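PDB 3C2Q: ornithine cyclodeaminase from Methanococcus maripaludis S2, which converts ornithine to proline with release of ammonia, using NAD(+) as its cofactor. Local coordinates for residues B[127-130]-B[131-134]. Numbering follows the deposited sequence.
Sequences REEY and KKTG
Glu128 and Lys131 run side by side on the last turns of a helix, pointing the same way, and their ends meet in a loose salt bridge: Lys131 NZ stands 3.4 Å from Glu128 OE2, a weak hydrogen bond. The lysine bends at chi3 (-60°), which turns its amine back along the helix toward the carboxylate. One residue on, Glu129 and Lys132 make a second i, i+3 salt bridge, closer than the first, with Lys132 NZ 3.1 Å from Glu129 OE2. Here the amine reaches the oxygen from its syn side, 30° out of the carboxylate plane. Lys131 NZ also sits over one face of the Arg127 guanidinium, 4.5 Å from Arg127 NE, so Glu128 probably offsets some of the repulsion between these two positive groups. An alanine in place of Glu128 would probably leave Lys131 NZ without its carboxylate mate, free to swing away from the arginine.

Beneath the side chains the i+4 ladder runs to the very end. Glu129 O is gripped twice by Thr133, by its N at 2.9 Å and by its OG1 at 3.0 Å, the hydroxyl coming from above the carbonyl plane. The last rung is short, Gly134 N to Tyr130 O at 2.7 Å, and Gly134 then leaves the helix with positive phi. The Tyr130 ring, its CG anti to the backbone N (chi1 179°), lies against this exit, with CE1 3.5 Å from Gly134 C.

Farther out, Arg127 is fixed by Leu161 O and Glu342 through NH1, and by a cation-pi contact with Tyr163. It thereby ties helix 112-133 to the end of helix 327-342 and to the connection between helix 152-160 and strand 166-170, while Gly134 leads into strand 138-142 of the parallel Rossmann sheet.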
ATOM      1  N   ARG B 127     -27.104   7.924  17.962  1.00 26.79           N
ATOM      2  CA  ARG B 127     -28.273   8.562  17.355  1.00 28.47           C
ATOM      3  C   ARG B 127     -29.432   8.685  18.363  1.00 30.55           C
ATOM      4  O   ARG B 127     -30.096   9.717  18.386  1.00 30.85           O
ATOM      5  CB  ARG B 127     -28.780   7.829  16.127  1.00 27.47           C
ATOM      6  CG  ARG B 127     -29.812   8.661  15.377  1.00 27.82           C
ATOM      7  CD  ARG B 127     -30.593   7.896  14.341  1.00 25.50           C
ATOM      8  NE  ARG B 127     -31.055   6.593  14.822  1.00 28.60           N
ATOM      9  CZ  ARG B 127     -31.842   5.776  14.124  1.00 28.45           C
ATOM     10  NH1 ARG B 127     -32.280   6.145  12.938  1.00 30.06           N
ATOM     11  NH2 ARG B 127     -32.213   4.590  14.616  1.00 30.61           N
ATOM     12  N   GLU B 128     -29.666   7.621  19.135  1.00 32.11           N
ATOM     13  CA  GLU B 128     -30.670   7.595  20.213  1.00 34.74           C
ATOM     14  C   GLU B 128     -30.467   8.732  21.197  1.00 35.43           C
ATOM     15  O   GLU B 128     -31.397   9.487  21.450  1.00 36.28           O
ATOM     16  CB  GLU B 128     -30.637   6.265  20.967  1.00 34.93           C
ATOM     17  CG  GLU B 128     -31.217   5.069  20.197  1.00 40.03           C
ATOM     18  CD  GLU B 128     -32.710   5.213  19.877  1.00 45.30           C
ATOM     19  OE1 GLU B 128     -33.437   5.873  20.664  1.00 48.65           O
ATOM     20  OE2 GLU B 128     -33.158   4.666  18.842  1.00 45.46           O
ATOM     21  N   GLU B 129     -29.255   8.866  21.728  1.00 36.24           N
ATOM     22  CA  GLU B 129     -28.907   9.987  22.600  1.00 38.16           C
ATOM     23  C   GLU B 129     -29.032  11.382  21.966  1.00 38.06           C
ATOM     24  O   GLU B 129     -29.502  12.325  22.618  1.00 37.97           O
ATOM     25  CB  GLU B 129     -27.524   9.802  23.223  1.00 38.32           C
ATOM     26  CG  GLU B 129     -27.474   8.675  24.251  1.00 44.59           C
ATOM     27  CD  GLU B 129     -28.559   8.808  25.360  1.00 51.06           C
ATOM     28  OE1 GLU B 129     -28.480   9.792  26.149  1.00 51.89           O
ATOM     29  OE2 GLU B 129     -29.474   7.924  25.427  1.00 51.62           O
ATOM     30  N   TYR B 130     -28.640  11.521  20.704  1.00 37.31           N
ATOM     31  CA  TYR B 130     -28.837  12.786  20.011  1.00 37.47           C
ATOM     32  C   TYR B 130     -30.332  13.158  19.903  1.00 38.68           C
ATOM     33  O   TYR B 130     -30.691  14.327  20.051  1.00 38.37           O
ATOM     34  CB  TYR B 130     -28.205  12.776  18.617  1.00 36.18           C
ATOM     35  CG  TYR B 130     -28.415  14.071  17.884  1.00 34.44           C
ATOM     36  CD1 TYR B 130     -27.682  15.201  18.226  1.00 33.23           C
ATOM     37  CD2 TYR B 130     -29.364  14.179  16.887  1.00 33.05           C
ATOM     38  CE1 TYR B 130     -27.872  16.393  17.569  1.00 33.45           C
ATOM     39  CE2 TYR B 130     -29.568  15.373  16.213  1.00 33.42           C
ATOM     40  CZ  TYR B 130     -28.824  16.471  16.569  1.00 34.55           C
ATOM     41  OH  TYR B 130     -29.005  17.666  15.919  1.00 37.26           O
ATOM     42  N   LYS B 131     -31.174  12.173  19.600  1.00 39.94           N
ATOM     43  CA  LYS B 131     -32.615  12.400  19.513  1.00 42.34           C
ATOM     44  C   LYS B 131     -33.196  12.828  20.869  1.00 42.84           C
ATOM     45  O   LYS B 131     -34.129  13.619  20.908  1.00 43.15           O
ATOM     46  CB  LYS B 131     -33.349  11.154  19.015  1.00 42.21           C
ATOM     47  CG  LYS B 131     -33.083  10.784  17.567  1.00 43.48           C
ATOM     48  CD  LYS B 131     -34.037   9.674  17.091  1.00 44.10           C
ATOM     49  CE  LYS B 131     -33.909   8.396  17.909  1.00 46.58           C
ATOM     50  NZ  LYS B 131     -34.698   7.305  17.282  1.00 48.07           N
ATOM     51  N   LYS B 132     -32.633  12.301  21.958  1.00 43.72           N
ATOM     52  CA  LYS B 132     -33.020  12.655  23.325  1.00 45.01           C
ATOM     53  C   LYS B 132     -32.562  14.062  23.739  1.00 45.24           C
ATOM     54  O   LYS B 132     -33.333  14.828  24.344  1.00 45.39           O
ATOM     55  CB  LYS B 132     -32.431  11.654  24.323  1.00 45.50           C
ATOM     56  CG  LYS B 132     -33.210  10.365  24.506  1.00 48.55           C
ATOM     57  CD  LYS B 132     -32.859   9.729  25.857  1.00 53.04           C
ATOM     58  CE  LYS B 132     -33.361   8.288  25.958  1.00 55.97           C
ATOM     59  NZ  LYS B 132     -32.505   7.331  25.175  1.00 56.31           N
ATOM     60  N   THR B 133     -31.310  14.394  23.419  1.00 44.45           N
ATOM     61  CA  THR B 133     -30.653  15.584  23.964  1.00 43.77           C
ATOM     62  C   THR B 133     -30.504  16.749  22.989  1.00 43.24           C
ATOM     63  O   THR B 133     -30.386  17.897  23.413  1.00 42.99           O
ATOM     64  CB  THR B 133     -29.256  15.238  24.496  1.00 44.23           C
ATOM     65  OG1 THR B 133     -28.382  14.956  23.389  1.00 43.92           O
ATOM     66  CG2 THR B 133     -29.329  14.029  25.429  1.00 43.51           C
ATOM     67  N   GLY B 134     -30.486  16.453  21.690  1.00 42.31           N
ATOM     68  CA  GLY B 134     -30.220  17.459  20.662  1.00 40.86           C
ATOM     69  C   GLY B 134     -28.762  17.877  20.614  1.00 40.24           C
ATOM     70  O   GLY B 134     -28.408  18.887  19.986  1.00 40.37           O
TER